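Local coordinates for lipid binding hydrolase (PDB 2IF6), which probably acts as a hydrolase of the permuted papain-like YaeF/YiiX amidase family, although its substrate and reaction remain unestablished, at residues D9-I14 with Y70-V75; P44-A49 with T56-W61; L124-G129 with A171-T176. All coordinates share one frame; numbering follows the deposited sequence.

How the interactions relate
All three contacts involve one antiparallel sheet. Interaction 1 pairs strands 10-13 and 70-75 inside the sheet, while interaction 2 closes the hairpin at the 53-57 edge and interaction 3 ties a loop to the start of the other edge strand, 174-180. Interactions 1 and 2 have centres about 12 Å apart and meet directly, I11 CG1 lying 3.4 Å from W61 CZ3. Interactions 1 and 3, also about 12 Å between centres, touch where V75 CG2 comes within 3.6 Å of M126 CE. Interactions 2 and 3 stay about 12 Å apart at their nearest atoms. E48 in interaction 2 belongs to a possible C112-H33-E48 triad, near which F12 of interaction 1 also lies.

Interaction 1 of 3, residues D9-I14 with Y70-V75; sequences DIIFQI and YVVRRV
D9 and R74 lie side by side, and R74 grips the carboxylate side-on with one nitrogen to each oxygen: NE reaches D9 OD1 at 2.8 Å and NH2 reaches D9 OD2 at 2.9 Å. Both oxygens are met on their syn side, with the two flat groups only 22° apart, so this is a bidentate salt bridge. W3 and Q6 also donate to D9 OD2, which helps fix the carboxylate's rotation.

Between the strands, I10 and F12 each exchange a pair of backbone hydrogen bonds, with R73 and V71 respectively. I11 turns CG1 away from its own N (chi1 -173°), which sets CD1 against both Y70 CD1 (3.7 Å) and V72 CG2 (3.8 Å). On the other face, F12 CB packs against V71 CG1, while its ring runs along the sheet until CE2 meets R73 CG at 3.7 Å. R73 bends beyond CG and takes its guanidinium to F169 and T176.

The antiparallel pair lies inside the sheet, flanked by strand 33-40 and edge strand 174-180; helix 58-63 packs on the I11 side through L58 and W61.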
loop_
_atom_site.group_PDB
_atom_site.type_symbol
_atom_site.label_atom_id
_atom_site.label_comp_id
_atom_site.label_asym_id
_atom_site.label_seq_id
_atom_site.Cartn_x
_atom_site.Cartn_y
_atom_site.Cartn_z
ATOM N N ASP A 9 -6.643 8.908 -4.053
ATOM C CA ASP A 9 -5.616 8.513 -5.032
ATOM C C ASP A 9 -4.633 7.579 -4.325
ATOM O O ASP A 9 -4.246 7.834 -3.166
ATOM C CB ASP A 9 -4.821 9.720 -5.600
ATOM C CG ASP A 9 -5.658 10.625 -6.463
ATOM O OD1 ASP A 9 -6.858 10.286 -6.769
ATOM O OD2 ASP A 9 -5.117 11.693 -6.826
ATOM N N ILE A 10 -4.281 6.490 -4.976
ATOM C CA ILE A 10 -3.397 5.516 -4.338
ATOM C C ILE A 10 -2.035 5.686 -4.955
ATOM O O ILE A 10 -1.906 5.648 -6.175
ATOM C CB ILE A 10 -3.921 4.077 -4.514
ATOM C CG1 ILE A 10 -5.390 4.000 -4.025
ATOM C CG2 ILE A 10 -3.022 3.089 -3.734
ATOM C CD1 ILE A 10 -6.137 2.665 -4.390
ATOM N N ILE A 11 -1.019 5.852 -4.112
ATOM C CA ILE A 11 0.300 6.206 -4.597
ATOM C C ILE A 11 1.297 5.090 -4.243
ATOM O O ILE A 11 1.184 4.499 -3.169
ATOM C CB ILE A 11 0.727 7.609 -4.045
ATOM C CG1 ILE A 11 2.043 8.082 -4.695
ATOM C CG2 ILE A 11 0.750 7.626 -2.522
ATOM C CD1 ILE A 11 2.327 9.556 -4.575
ATOM N N PHE A 12 2.268 4.830 -5.127
ATOM C CA PHE A 12 3.164 3.670 -4.980
ATOM C C PHE A 12 4.599 4.176 -5.151
ATOM O O PHE A 12 4.839 5.135 -5.902
ATOM C CB PHE A 12 2.852 2.619 -6.061
ATOM C CG PHE A 12 1.427 2.088 -6.028
ATOM C CD1 PHE A 12 1.162 0.865 -5.458
ATOM C CD2 PHE A 12 0.362 2.810 -6.590
ATOM C CE1 PHE A 12 -0.147 0.373 -5.399
ATOM C CE2 PHE A 12 -0.982 2.279 -6.529
ATOM C CZ PHE A 12 -1.182 1.080 -5.974
ATOM N N GLN A 13 5.541 3.535 -4.461
ATOM C CA GLN A 13 6.929 3.896 -4.561
ATOM C C GLN A 13 7.773 2.660 -4.256
ATOM O O GLN A 13 7.247 1.626 -3.830
ATOM C CB GLN A 13 7.257 5.032 -3.564
ATOM C CG GLN A 13 7.248 4.583 -2.094
ATOM C CD GLN A 13 7.541 5.677 -1.078
ATOM O OE1 GLN A 13 7.635 5.363 0.095
ATOM N NE2 GLN A 13 7.704 6.940 -1.506
ATOM N N ILE A 14 9.077 2.822 -4.433
ATOM C CA ILE A 14 10.065 1.832 -4.034
ATOM C C ILE A 14 10.570 2.226 -2.657
ATOM O O ILE A 14 11.257 3.260 -2.488
ATOM C CB ILE A 14 11.297 1.830 -4.978
ATOM C CG1 ILE A 14 10.895 1.673 -6.452
ATOM C CG2 ILE A 14 12.278 0.730 -4.558
ATOM C CD1 ILE A 14 12.088 1.914 -7.378
ATOM N N TYR A 70 7.498 7.615 -8.341
ATOM C CA TYR A 70 6.165 7.299 -7.839
ATOM C C TYR A 70 5.202 7.193 -9.014
ATOM O O TYR A 70 5.455 7.724 -10.118
ATOM C CB TYR A 70 5.672 8.341 -6.782
ATOM C CG TYR A 70 5.336 9.710 -7.351
ATOM C CD1 TYR A 70 4.038 10.017 -7.778
ATOM C CD2 TYR A 70 6.329 10.700 -7.475
ATOM C CE1 TYR A 70 3.739 11.267 -8.316
ATOM C CE2 TYR A 70 6.047 11.964 -7.997
ATOM C CZ TYR A 70 4.752 12.239 -8.427
ATOM O OH TYR A 70 4.476 13.486 -8.950
ATOM N N VAL A 71 4.099 6.507 -8.764
ATOM C CA VAL A 71 2.996 6.426 -9.732
ATOM C C VAL A 71 1.736 6.493 -8.907
ATOM O O VAL A 71 1.716 6.022 -7.745
ATOM C CB VAL A 71 3.042 5.123 -10.566
ATOM C CG1 VAL A 71 3.072 3.901 -9.676
ATOM C CG2 VAL A 71 1.840 5.046 -11.543
ATOM N N VAL A 72 0.694 7.099 -9.478
ATOM C CA VAL A 72 -0.553 7.313 -8.759
ATOM C C VAL A 72 -1.696 6.674 -9.520
ATOM O O VAL A 72 -1.829 6.905 -10.716
ATOM C CB VAL A 72 -0.848 8.829 -8.601
ATOM C CG1 VAL A 72 -2.138 9.011 -7.837
ATOM C CG2 VAL A 72 0.317 9.538 -7.842
ATOM N N ARG A 73 -2.532 5.896 -8.827
ATOM C CA ARG A 73 -3.729 5.324 -9.444
ATOM C C ARG A 73 -4.979 5.974 -8.848
ATOM O O ARG A 73 -4.989 6.380 -7.680
ATOM C CB ARG A 73 -3.777 3.818 -9.210
ATOM C CG ARG A 73 -2.550 3.096 -9.770
ATOM C CD ARG A 73 -2.734 2.793 -11.247
ATOM N NE ARG A 73 -3.326 1.488 -11.487
ATOM C CZ ARG A 73 -3.516 0.988 -12.704
ATOM N NH1 ARG A 73 -3.151 1.691 -13.784
ATOM N NH2 ARG A 73 -4.081 -0.207 -12.845
ATOM N N ARG A 74 -6.024 6.083 -9.646
ATOM C CA ARG A 74 -7.295 6.639 -9.165
ATOM C C ARG A 74 -8.456 5.859 -9.726
ATOM O O ARG A 74 -8.382 5.346 -10.848
ATOM C CB ARG A 74 -7.400 8.120 -9.622
ATOM C CG ARG A 74 -8.802 8.755 -9.375
ATOM C CD ARG A 74 -8.875 10.221 -9.856
ATOM N NE ARG A 74 -7.801 11.027 -9.263
ATOM C CZ ARG A 74 -7.394 12.201 -9.732
ATOM N NH1 ARG A 74 -8.016 12.734 -10.800
ATOM N NH2 ARG A 74 -6.408 12.861 -9.109
ATOM N N VAL A 75 -9.579 5.811 -8.998
ATOM C CA VAL A 75 -10.714 5.123 -9.570
ATOM C C VAL A 75 -11.093 5.826 -10.873
ATOM O O VAL A 75 -11.198 7.045 -10.904
ATOM C CB VAL A 75 -11.902 5.073 -8.576
ATOM C CG1 VAL A 75 -13.174 4.612 -9.303
ATOM C CG2 VAL A 75 -11.526 4.155 -7.372
#

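Interaction 2 of 3, residues P44-A49 with T56-W61; sequences PYVFEA and TPLKQW
V46 stands over the indole of W61, its CG1 3.5 Å from the centroid of the five-membered ring and 15° off the normal, a clear CH-pi contact. This is the apolar centre of a beta hairpin, strands 43-49 and 53-57, whose second strand runs straight into helix 58-63. Of the two V46 methyls, CG1, anti to the backbone N, covers the pyrrole ring, while CG2 reaches L58 CD1 at 3.6 Å and also borders the indole at CG. The other branch of L58, CD2, packs on P44 CB, the side chains crossing at about a right angle. I11, on strand 10-13 of the same sheet, touches V46, L58 and W61 and continues this apolar cluster.

Around it run the backbone bonds. V46 and T56 form an antiparallel hydrogen-bonded pair, with V46 N to T56 O at 2.7 Å. One step on, L58 N donates to P44 O, so the first turn of the helix is tied to the hairpin, with P57 at its N-cap.

The polar edge belongs to E48. Its carboxylate is inclined 59° to the indole plane, with OE1 at the ring edge, where W61 NE1 makes a weak, bent hydrogen bond. H33 NE2 also bonds OE1, a geometry consistent with E48 being the acid of a possible Cys-His-Glu triad with C112. W61 also meets the H33 ring, so it lies beside both of these residues. The other oxygen, OE2, receives the hydroxyl of T56 on its anti side, with OG1 2.6 Å away and 17° out of the carboxylate plane.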
loop_
_atom_site.group_PDB
_atom_site.type_symbol
_atom_site.label_atom_id
_atom_site.label_comp_id
_atom_site.label_asym_id
_atom_site.label_seq_id
_atom_site.Cartn_x
_atom_site.Cartn_y
_atom_site.Cartn_z
ATOM N N PRO A 44 -2.247 18.202 0.320
ATOM C CA PRO A 44 -2.102 16.752 0.150
ATOM C C PRO A 44 -1.203 16.055 1.187
ATOM O O PRO A 44 -0.015 16.403 1.363
ATOM C CB PRO A 44 -1.532 16.618 -1.254
ATOM C CG PRO A 44 -0.775 17.865 -1.475
ATOM C CD PRO A 44 -1.426 18.952 -0.653
ATOM N N TYR A 45 -1.801 15.082 1.862
ATOM C CA TYR A 45 -1.086 14.213 2.760
ATOM C C TYR A 45 -1.217 12.793 2.238
ATOM O O TYR A 45 -2.185 12.483 1.544
ATOM C CB TYR A 45 -1.670 14.298 4.172
ATOM C CG TYR A 45 -1.362 15.629 4.866
ATOM C CD1 TYR A 45 -0.487 15.686 5.960
ATOM C CD2 TYR A 45 -1.954 16.820 4.433
ATOM C CE1 TYR A 45 -0.207 16.889 6.592
ATOM C CE2 TYR A 45 -1.658 18.067 5.059
ATOM C CZ TYR A 45 -0.801 18.069 6.147
ATOM O OH TYR A 45 -0.503 19.257 6.776
ATOM N N VAL A 46 -0.270 11.936 2.603
ATOM C CA VAL A 46 -0.341 10.519 2.287
ATOM C C VAL A 46 -0.630 9.748 3.592
ATOM O O VAL A 46 0.189 9.749 4.542
ATOM C CB VAL A 46 0.962 9.993 1.579
ATOM C CG1 VAL A 46 0.868 8.466 1.333
ATOM C CG2 VAL A 46 1.215 10.757 0.274
ATOM N N PHE A 47 -1.803 9.105 3.633
ATOM C CA PHE A 47 -2.193 8.206 4.725
ATOM C C PHE A 47 -1.491 6.878 4.472
ATOM O O PHE A 47 -1.708 6.267 3.410
ATOM C CB PHE A 47 -3.717 7.992 4.621
ATOM C CG PHE A 47 -4.270 6.914 5.512
ATOM C CD1 PHE A 47 -4.561 7.188 6.855
ATOM C CD2 PHE A 47 -4.564 5.633 4.999
ATOM C CE1 PHE A 47 -5.128 6.221 7.706
ATOM C CE2 PHE A 47 -5.127 4.631 5.860
ATOM C CZ PHE A 47 -5.408 4.941 7.214
ATOM N N GLU A 48 -0.644 6.439 5.413
ATOM C CA GLU A 48 0.162 5.225 5.188
ATOM C C GLU A 48 0.412 4.458 6.477
ATOM O O GLU A 48 0.465 5.062 7.544
ATOM C CB GLU A 48 1.511 5.606 4.576
ATOM C CG GLU A 48 2.248 6.676 5.433
ATOM C CD GLU A 48 3.681 6.896 5.005
ATOM O OE1 GLU A 48 4.219 6.090 4.216
ATOM O OE2 GLU A 48 4.299 7.865 5.489
ATOM N N ALA A 49 0.554 3.142 6.366
ATOM C CA ALA A 49 0.879 2.288 7.518
ATOM C C ALA A 49 2.381 2.113 7.507
ATOM O O ALA A 49 2.904 1.344 6.712
ATOM C CB ALA A 49 0.177 0.957 7.407
ATOM N N THR A 56 1.366 11.787 6.287
ATOM C CA THR A 56 2.653 12.356 5.954
ATOM C C THR A 56 2.490 13.373 4.829
ATOM O O THR A 56 1.832 13.067 3.844
ATOM C CB THR A 56 3.585 11.234 5.416
ATOM O OG1 THR A 56 3.728 10.237 6.429
ATOM C CG2 THR A 56 4.935 11.773 5.050
ATOM N N PRO A 57 3.116 14.566 4.942
ATOM C CA PRO A 57 3.030 15.503 3.813
ATOM C C PRO A 57 3.531 14.875 2.503
ATOM O O PRO A 57 4.537 14.187 2.479
ATOM C CB PRO A 57 3.922 16.670 4.253
ATOM C CG PRO A 57 3.906 16.636 5.714
ATOM C CD PRO A 57 3.853 15.157 6.085
ATOM N N LEU A 58 2.793 15.078 1.430
ATOM C CA LEU A 58 3.120 14.450 0.136
ATOM C C LEU A 58 4.574 14.686 -0.335
ATOM O O LEU A 58 5.244 13.780 -0.812
ATOM C CB LEU A 58 2.124 14.912 -0.933
ATOM C CG LEU A 58 2.384 14.415 -2.356
ATOM C CD1 LEU A 58 2.235 12.858 -2.405
ATOM C CD2 LEU A 58 1.393 15.065 -3.314
ATOM N N LYS A 59 5.083 15.891 -0.157
ATOM C CA LYS A 59 6.434 16.169 -0.603
ATOM C C LYS A 59 7.400 15.252 0.132
ATOM O O LYS A 59 8.259 14.639 -0.494
ATOM C CB LYS A 59 6.805 17.651 -0.414
ATOM C CG LYS A 59 8.255 17.936 -0.816
ATOM C CD LYS A 59 8.676 19.394 -0.505
ATOM C CE LYS A 59 10.216 19.513 -0.553
ATOM N NZ LYS A 59 10.807 18.745 0.583
ATOM N N GLN A 60 7.226 15.119 1.448
ATOM C CA GLN A 60 8.106 14.266 2.257
ATOM C C GLN A 60 7.932 12.758 1.892
ATOM O O GLN A 60 8.914 11.990 1.789
ATOM C CB GLN A 60 7.851 14.547 3.740
ATOM C CG GLN A 60 8.342 13.516 4.745
ATOM C CD GLN A 60 7.783 13.786 6.152
ATOM O OE1 GLN A 60 7.591 14.954 6.538
ATOM N NE2 GLN A 60 7.489 12.714 6.903
ATOM N N TRP A 61 6.685 12.338 1.711
ATOM C CA TRP A 61 6.421 10.958 1.277
ATOM C C TRP A 61 7.167 10.577 -0.009
ATOM O O TRP A 61 7.765 9.521 -0.096
ATOM C CB TRP A 61 4.918 10.743 1.086
ATOM C CG TRP A 61 4.576 9.296 0.977
ATOM C CD1 TRP A 61 4.283 8.443 2.008
ATOM C CD2 TRP A 61 4.549 8.508 -0.228
ATOM N NE1 TRP A 61 4.037 7.168 1.513
ATOM C CE2 TRP A 61 4.174 7.199 0.141
ATOM C CE3 TRP A 61 4.792 8.792 -1.583
ATOM C CZ2 TRP A 61 4.053 6.175 -0.792
ATOM C CZ3 TRP A 61 4.639 7.782 -2.513
ATOM C CH2 TRP A 61 4.284 6.480 -2.104
#

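Interaction 3 of 3, residues L124-G129 with A171-T176; sequences LGMRVG and APQLTT
Q173 sends CG away from its own carbonyl carbon and then bends sharply at chi2, 94°, which swings its amide across to the backbone of R127. M126 also bends at its thioether, and its terminal CE slides past the aliphatic part of the glutamine in the opposite direction, 3.8 Å from Q173 CG. The glutamine is therefore held at two levels, its methylene against the methionine methyl and its amide against a main-chain oxygen.

The bond itself is nearly straight at the hydrogen, 171°, with Q173 NE2 3.0 Å from R127 O. The oxygen lies in the amide plane of Q173, yet the nitrogen approaches from well above the carbonyl plane, 62° out of it and not on a lone pair. G129 N makes a weak bond to this oxygen as well.

Deeper in, V128 packs CG1 onto A171 CB at 3.4 Å, closer than carbons usually come, and its CG1 also meets L174 CD1 at 3.9 Å. A171 CB lies just 3.5 Å from G129 N, so the alanine methyl is set against both a side chain and the main chain.

Beyond the two segments, Y120 of helix 112-124 touches M126 and V128, while V75 of strand 70-75 touches M126 and L174. The contact thus joins the loop following helix 112-124 to a type I beta turn, A171 to L174, that leads into edge strand 174-180: a loop-to-turn contact beside the edge of the sheet, in what the family assignment makes a permuted papain-like fold.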
loop_
_atom_site.group_PDB
_atom_site.type_symbol
_atom_site.label_atom_id
_atom_site.label_comp_id
_atom_site.label_asym_id
_atom_site.label_seq_id
_atom_site.Cartn_x
_atom_site.Cartn_y
_atom_site.Cartn_z
ATOM N N LEU A 124 -16.361 2.248 0.988
ATOM C CA LEU A 124 -17.127 2.269 -0.266
ATOM C C LEU A 124 -17.624 0.878 -0.684
ATOM O O LEU A 124 -18.323 0.756 -1.691
ATOM C CB LEU A 124 -16.260 2.866 -1.408
ATOM C CG LEU A 124 -15.581 4.228 -1.158
ATOM C CD1 LEU A 124 -14.845 4.697 -2.387
ATOM C CD2 LEU A 124 -16.659 5.278 -0.711
ATOM N N GLY A 125 -17.233 -0.151 0.062
ATOM C CA GLY A 125 -17.499 -1.549 -0.317
ATOM C C GLY A 125 -16.849 -1.964 -1.625
ATOM O O GLY A 125 -17.362 -2.844 -2.321
ATOM N N MET A 126 -15.719 -1.346 -1.974
ATOM C CA MET A 126 -14.947 -1.730 -3.154
ATOM C C MET A 126 -13.802 -2.639 -2.718
ATOM O O MET A 126 -13.133 -2.355 -1.726
ATOM C CB MET A 126 -14.339 -0.501 -3.862
ATOM C CG MET A 126 -15.334 0.542 -4.393
ATOM S SD MET A 126 -14.544 1.966 -5.233
ATOM C CE MET A 126 -13.129 1.214 -5.987
ATOM N N ARG A 127 -13.575 -3.712 -3.471
ATOM C CA ARG A 127 -12.399 -4.554 -3.296
ATOM C C ARG A 127 -11.364 -4.129 -4.334
ATOM O O ARG A 127 -11.488 -4.420 -5.538
ATOM C CB ARG A 127 -12.771 -6.031 -3.442
ATOM C CG ARG A 127 -13.766 -6.537 -2.357
ATOM C CD ARG A 127 -14.231 -7.984 -2.637
ATOM N NE ARG A 127 -13.114 -8.934 -2.659
ATOM C CZ ARG A 127 -12.723 -9.675 -1.619
ATOM N NH1 ARG A 127 -13.368 -9.610 -0.456
ATOM N NH2 ARG A 127 -11.679 -10.498 -1.748
ATOM N N VAL A 128 -10.369 -3.385 -3.877
ATOM C CA VAL A 128 -9.378 -2.803 -4.769
ATOM C C VAL A 128 -8.136 -3.687 -4.751
ATOM O O VAL A 128 -7.128 -3.346 -4.148
ATOM C CB VAL A 128 -9.054 -1.329 -4.393
ATOM C CG1 VAL A 128 -8.075 -0.708 -5.388
ATOM C CG2 VAL A 128 -10.359 -0.471 -4.426
ATOM N N GLY A 129 -8.229 -4.832 -5.419
ATOM C CA GLY A 129 -7.146 -5.803 -5.397
ATOM C C GLY A 129 -7.532 -7.190 -4.945
ATOM O O GLY A 129 -8.400 -7.375 -4.058
ATOM N N ALA A 171 -5.806 -3.536 -9.513
ATOM C CA ALA A 171 -7.253 -3.539 -9.301
ATOM C C ALA A 171 -7.981 -3.003 -10.560
ATOM O O ALA A 171 -7.492 -2.055 -11.197
ATOM C CB ALA A 171 -7.598 -2.729 -8.085
ATOM N N PRO A 172 -9.112 -3.627 -10.939
ATOM C CA PRO A 172 -9.777 -3.263 -12.198
ATOM C C PRO A 172 -10.353 -1.845 -12.261
ATOM O O PRO A 172 -10.445 -1.261 -13.348
ATOM C CB PRO A 172 -10.887 -4.303 -12.354
ATOM C CG PRO A 172 -11.112 -4.843 -11.031
ATOM C CD PRO A 172 -9.800 -4.749 -10.262
ATOM N N GLN A 173 -10.688 -1.298 -11.096
ATOM C CA GLN A 173 -11.310 0.040 -11.019
ATOM C C GLN A 173 -10.353 1.175 -11.410
ATOM O O GLN A 173 -10.817 2.285 -11.733
ATOM C CB GLN A 173 -11.921 0.277 -9.624
ATOM C CG GLN A 173 -12.864 -0.829 -9.163
ATOM C CD GLN A 173 -12.172 -1.901 -8.313
ATOM O OE1 GLN A 173 -11.001 -2.231 -8.535
ATOM N NE2 GLN A 173 -12.905 -2.463 -7.353
ATOM N N LEU A 174 -9.047 0.889 -11.463
ATOM C CA LEU A 174 -8.055 1.942 -11.370
ATOM C C LEU A 174 -7.508 2.367 -12.702
ATOM O O LEU A 174 -7.424 1.558 -13.610
ATOM C CB LEU A 174 -6.923 1.529 -10.410
ATOM C CG LEU A 174 -7.228 1.225 -8.955
ATOM C CD1 LEU A 174 -5.921 0.954 -8.217
ATOM C CD2 LEU A 174 -8.004 2.350 -8.333
ATOM N N THR A 175 -7.174 3.638 -12.824
ATOM C CA THR A 175 -6.444 4.112 -13.970
ATOM C C THR A 175 -5.258 4.926 -13.453
ATOM O O THR A 175 -5.330 5.452 -12.341
ATOM C CB THR A 175 -7.379 5.026 -14.867
ATOM O OG1 THR A 175 -6.709 5.323 -16.079
ATOM C CG2 THR A 175 -7.722 6.351 -14.180
ATOM N N THR A 176 -4.216 5.103 -14.251
ATOM C CA THR A 176 -3.084 5.899 -13.796
ATOM C C THR A 176 -3.285 7.399 -14.055
ATOM O O THR A 176 -3.555 7.798 -15.191
ATOM C CB THR A 176 -1.805 5.477 -14.507
ATOM O OG1 THR A 176 -1.550 4.092 -14.289
ATOM C CG2 THR A 176 -0.642 6.329 -14.053
#